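Side-chain contacts in multiple antibiotic resistance protein MarR (Escherichia coli, PDB 1JGS), which represses the marRAB operon by binding the marO operator, and so controls genes for antibiotic resistance and oxidative stress: residues A[63-66]-A[67-71]; A[111-114]-A[115-119]. One frame throughout, in Å; residues are numbered along the deposited sequence.

Interaction 1. Residues A[63-66]-A[67-71]; sequences GALT and RMLDR. With SAL (2-hydroxybenzoic acid), chain C; SAL (2-hydroxybenzoic acid), chain B.
Leu65 and Leu69, one turn apart on helix 62-74, cross at a slant, CG of Leu65 lying 4.1 Å from CD1 of Leu69. Both face helix 51-58, where Leu65 packs on Lys55 and Leu58 and Leu69 on Pro51 and Leu54. Helix 62-74 is the recognition helix of the winged helix-turn-helix, and a salicylate lies on each of two flanks. On one, the hydroxyl O2 of the chain B salicylate donates to Thr66 OG1 at 2.9 Å, an oxygen also hydrogen-bonded to Leu62 O of the preceding turn, while Leu69 CD1 approaches the salicylate carboxylate O2'. On the other, Met68 starts with CG anti to its backbone N (chi1 165°), then bends twice and brings CE to 3.6 Å from ring atom C1 of the chain C salicylate. Arg67 folds back along the helix, bent at chi3 (-58°), and lays one guanidinium face over Ala64 CA; its NH2 forms a salt bridge with Asp61 of the second subunit. Backbone bonds join each residue of 63-66 to the fourth one on. One short helical stretch thus offers an apolar side to the domain core, a hydroxyl and a thioether to two ligands, and a charge to the dimer partner.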
# COMPACT_ATOMS: atom_id res chain seq x y z
N GLY A 63 -0.51 -16.48 -5.89
CA GLY A 63 -1.53 -16.89 -6.84
C GLY A 63 -2.02 -15.77 -7.73
O GLY A 63 -2.18 -15.94 -8.94
N ALA A 64 -2.24 -14.60 -7.13
CA ALA A 64 -2.74 -13.45 -7.88
C ALA A 64 -1.65 -12.86 -8.77
O ALA A 64 -1.95 -12.20 -9.76
CB ALA A 64 -3.25 -12.39 -6.92
N LEU A 65 -0.40 -13.11 -8.41
CA LEU A 65 0.73 -12.60 -9.17
C LEU A 65 0.87 -13.40 -10.46
O LEU A 65 1.05 -12.84 -11.55
CB LEU A 65 2.02 -12.70 -8.36
CG LEU A 65 3.23 -12.05 -9.04
CD1 LEU A 65 2.99 -10.56 -9.11
CD2 LEU A 65 4.51 -12.36 -8.28
N THR A 66 0.78 -14.72 -10.31
CA THR A 66 0.88 -15.66 -11.42
C THR A 66 -0.15 -15.35 -12.48
O THR A 66 0.17 -15.28 -13.67
CB THR A 66 0.66 -17.11 -10.94
OG1 THR A 66 1.42 -17.35 -9.75
CG2 THR A 66 1.08 -18.10 -12.02
N ARG A 67 -1.40 -15.17 -12.05
CA ARG A 67 -2.47 -14.85 -12.99
C ARG A 67 -2.17 -13.49 -13.57
O ARG A 67 -2.35 -13.26 -14.76
CB ARG A 67 -3.84 -14.83 -12.29
CG ARG A 67 -4.26 -16.16 -11.68
CD ARG A 67 -5.77 -16.25 -11.48
NE ARG A 67 -6.31 -15.19 -10.63
CZ ARG A 67 -6.14 -15.13 -9.31
NH1 ARG A 67 -5.46 -16.07 -8.67
NH2 ARG A 67 -6.67 -14.13 -8.63
N MET A 68 -1.70 -12.58 -12.72
CA MET A 68 -1.35 -11.23 -13.14
C MET A 68 -0.26 -11.26 -14.22
O MET A 68 -0.37 -10.61 -15.27
CB MET A 68 -0.84 -10.43 -11.94
CG MET A 68 -0.11 -9.14 -12.30
SD MET A 68 -1.20 -7.92 -13.00
CE MET A 68 -1.71 -7.04 -11.47
N LEU A 69 0.80 -12.03 -13.97
CA LEU A 69 1.89 -12.11 -14.93
C LEU A 69 1.39 -12.69 -16.25
O LEU A 69 1.77 -12.22 -17.33
CB LEU A 69 3.04 -12.92 -14.34
CG LEU A 69 3.84 -12.23 -13.21
CD1 LEU A 69 4.89 -13.18 -12.65
CD2 LEU A 69 4.55 -10.99 -13.75
N ASP A 70 0.50 -13.68 -16.18
CA ASP A 70 -0.05 -14.29 -17.39
C ASP A 70 -0.89 -13.27 -18.13
O ASP A 70 -0.83 -13.18 -19.35
CB ASP A 70 -0.90 -15.53 -17.07
CG ASP A 70 -0.06 -16.81 -16.93
OD1 ASP A 70 1.17 -16.79 -17.19
OD2 ASP A 70 -0.66 -17.85 -16.56
N ARG A 71 -1.70 -12.49 -17.42
CA ARG A 71 -2.50 -11.48 -18.10
C ARG A 71 -1.57 -10.48 -18.79
O ARG A 71 -1.81 -10.07 -19.92
CB ARG A 71 -3.42 -10.75 -17.11
CG ARG A 71 -4.22 -9.59 -17.71
CD ARG A 71 -5.00 -10.02 -18.96
NE ARG A 71 -5.96 -11.10 -18.71
CZ ARG A 71 -7.10 -10.95 -18.04
NH1 ARG A 71 -7.42 -9.76 -17.54
NH2 ARG A 71 -7.91 -11.98 -17.87
C1' SAL C . -5.07 -8.58 -13.18
O1' SAL C . -5.24 -7.78 -14.22
O2' SAL C . -4.81 -9.81 -13.33
C1 SAL C . -5.20 -7.94 -11.86
C2 SAL C . -5.03 -8.72 -10.63
C3 SAL C . -5.16 -8.10 -9.34
C4 SAL C . -5.45 -6.73 -9.23
C5 SAL C . -5.64 -5.88 -10.56
C6 SAL C . -5.50 -6.54 -11.78
O2 SAL C . -4.74 -10.06 -10.63
C1' SAL B . 5.69 -17.72 -12.89
O1' SAL B . 6.45 -18.17 -13.89
O2' SAL B . 4.66 -17.06 -13.12
C1 SAL B . 6.13 -18.06 -11.52
C2 SAL B . 5.36 -17.61 -10.37
C3 SAL B . 5.77 -17.91 -9.05
C4 SAL B . 6.93 -18.65 -8.81
C5 SAL B . 7.78 -19.15 -10.04
C6 SAL B . 7.34 -18.83 -11.32
O2 SAL B . 4.22 -16.88 -10.50

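Interaction 2. Residues A[111-114]-A[115-119]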
# COMPACT_ATOMS: atom_id res chain seq x y z
N GLN A 111 2.09 13.46 -13.84
CA GLN A 111 1.77 14.86 -14.15
C GLN A 111 0.44 15.32 -13.56
O GLN A 111 0.22 16.52 -13.39
CB GLN A 111 1.75 15.07 -15.67
CG GLN A 111 3.11 14.91 -16.33
CD GLN A 111 3.02 14.87 -17.85
OE1 GLN A 111 4.03 14.76 -18.54
NE2 GLN A 111 1.80 14.94 -18.38
N ASP A 112 -0.45 14.37 -13.25
CA ASP A 112 -1.75 14.71 -12.68
C ASP A 112 -1.71 14.68 -11.16
O ASP A 112 -2.38 15.48 -10.50
CB ASP A 112 -2.82 13.73 -13.16
CG ASP A 112 -3.15 13.88 -14.62
OD1 ASP A 112 -4.07 13.19 -15.10
OD2 ASP A 112 -2.48 14.69 -15.31
N LEU A 113 -0.93 13.75 -10.61
CA LEU A 113 -0.81 13.63 -9.16
C LEU A 113 -0.13 14.86 -8.59
O LEU A 113 -0.65 15.52 -7.70
CB LEU A 113 -0.00 12.39 -8.79
CG LEU A 113 -0.72 11.04 -8.80
CD1 LEU A 113 0.29 9.92 -8.54
CD2 LEU A 113 -1.80 11.04 -7.73
N HIS A 114 1.05 15.16 -9.12
CA HIS A 114 1.82 16.31 -8.67
C HIS A 114 0.88 17.49 -8.50
O HIS A 114 0.86 18.13 -7.45
CB HIS A 114 2.90 16.66 -9.69
CG HIS A 114 3.88 17.69 -9.21
ND1 HIS A 114 3.48 18.92 -8.72
CD2 HIS A 114 5.23 17.67 -9.15
CE1 HIS A 114 4.55 19.61 -8.38
NE2 HIS A 114 5.62 18.88 -8.63
N GLN A 115 0.09 17.76 -9.53
CA GLN A 115 -0.86 18.87 -9.50
C GLN A 115 -1.90 18.66 -8.40
O GLN A 115 -1.97 19.45 -7.46
CB GLN A 115 -1.58 18.99 -10.85
CG GLN A 115 -0.64 19.08 -12.03
CD GLN A 115 0.38 20.19 -11.89
OE1 GLN A 115 0.03 21.35 -11.70
NE2 GLN A 115 1.66 19.84 -12.00
N GLU A 116 -2.69 17.60 -8.52
CA GLU A 116 -3.72 17.32 -7.53
C GLU A 116 -3.26 17.31 -6.09
O GLU A 116 -3.91 17.90 -5.22
CB GLU A 116 -4.41 15.99 -7.85
CG GLU A 116 -5.48 16.08 -8.93
CD GLU A 116 -6.46 17.20 -8.67
OE1 GLU A 116 -6.16 18.35 -9.06
OE2 GLU A 116 -7.52 16.94 -8.06
N LEU A 117 -2.13 16.66 -5.82
CA LEU A 117 -1.58 16.58 -4.47
C LEU A 117 -1.11 17.94 -3.98
O LEU A 117 -1.28 18.30 -2.81
CB LEU A 117 -0.39 15.62 -4.42
CG LEU A 117 -0.63 14.13 -4.69
CD1 LEU A 117 0.69 13.38 -4.64
CD2 LEU A 117 -1.60 13.59 -3.65
N THR A 118 -0.52 18.69 -4.90
CA THR A 118 0.02 20.01 -4.61
C THR A 118 -1.00 21.13 -4.83
O THR A 118 -0.72 22.28 -4.54
CB THR A 118 1.28 20.26 -5.50
OG1 THR A 118 2.40 19.58 -4.92
CG2 THR A 118 1.59 21.73 -5.65
N LYS A 119 -2.18 20.77 -5.32
CA LYS A 119 -3.22 21.75 -5.63
C LYS A 119 -3.47 22.82 -4.57
O LYS A 119 -3.74 23.98 -4.90
CB LYS A 119 -4.55 21.05 -5.93
CG LYS A 119 -5.27 20.48 -4.71
CD LYS A 119 -6.67 20.00 -5.08
CE LYS A 119 -7.40 19.38 -3.89
NZ LYS A 119 -8.76 18.91 -4.29
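The last turns of the long helix 96-118, which belongs to the dimerisation region of MarR, hold this contact. Leu113 and Leu117 make its apolar side: CB of Leu113 is 4.3 Å from CD1 of Leu117. Leu113 packs on Leu22 and Tyr26 of helix 8-27, and Leu117 on Leu8 of the second subunit. On the more open side, His114 has its CG anti to the backbone N (chi1 -171°), which carries the imidazole alongside Thr118; the two side chains point the same way, with His114 ND1 4.0 Å from Thr118 OG1. The Gln115 amide lies close to parallel with the ring, 14° between the planes, Gln115 NE2 being 3.9 Å from His114 ND1. Gln115 CG sits beside its own backbone N, which sets it 3.0 Å from Gln111 O; the bend at chi2 then turns the amide toward His114. Backbone bonds run from Glu116 N to Asp112 O, Leu117 N to Leu113 O and, less straight (144° at the hydrogen), Thr118 N to His114 O. Thr118 O accepts from Thr122 OG1. Leucines therefore tie this helix end to both chains, while the imidazole has the Gln115 amide and the Thr118 hydroxyl as neighbours, with no hydrogen bond to either.

Interactions 1 and 2 sit on opposite sides of the chain's centre, their own centres 31 Å apart and their nearest atoms about 17 Å apart, so neither touches the other. They represent the two halves of a MarR subunit: residues 63-71 lie on the recognition helix of the DNA-binding domain, residues 111-119 around the far end of the long helix 96-118 in the dimerisation region. Both salicylates bind at interaction 1, whose Ala64 and Met68 line one pocket and Thr66 and Leu69 the other; interaction 2 contributes to neither. Both reach the second subunit, the first by a charge and the second by apolar packing.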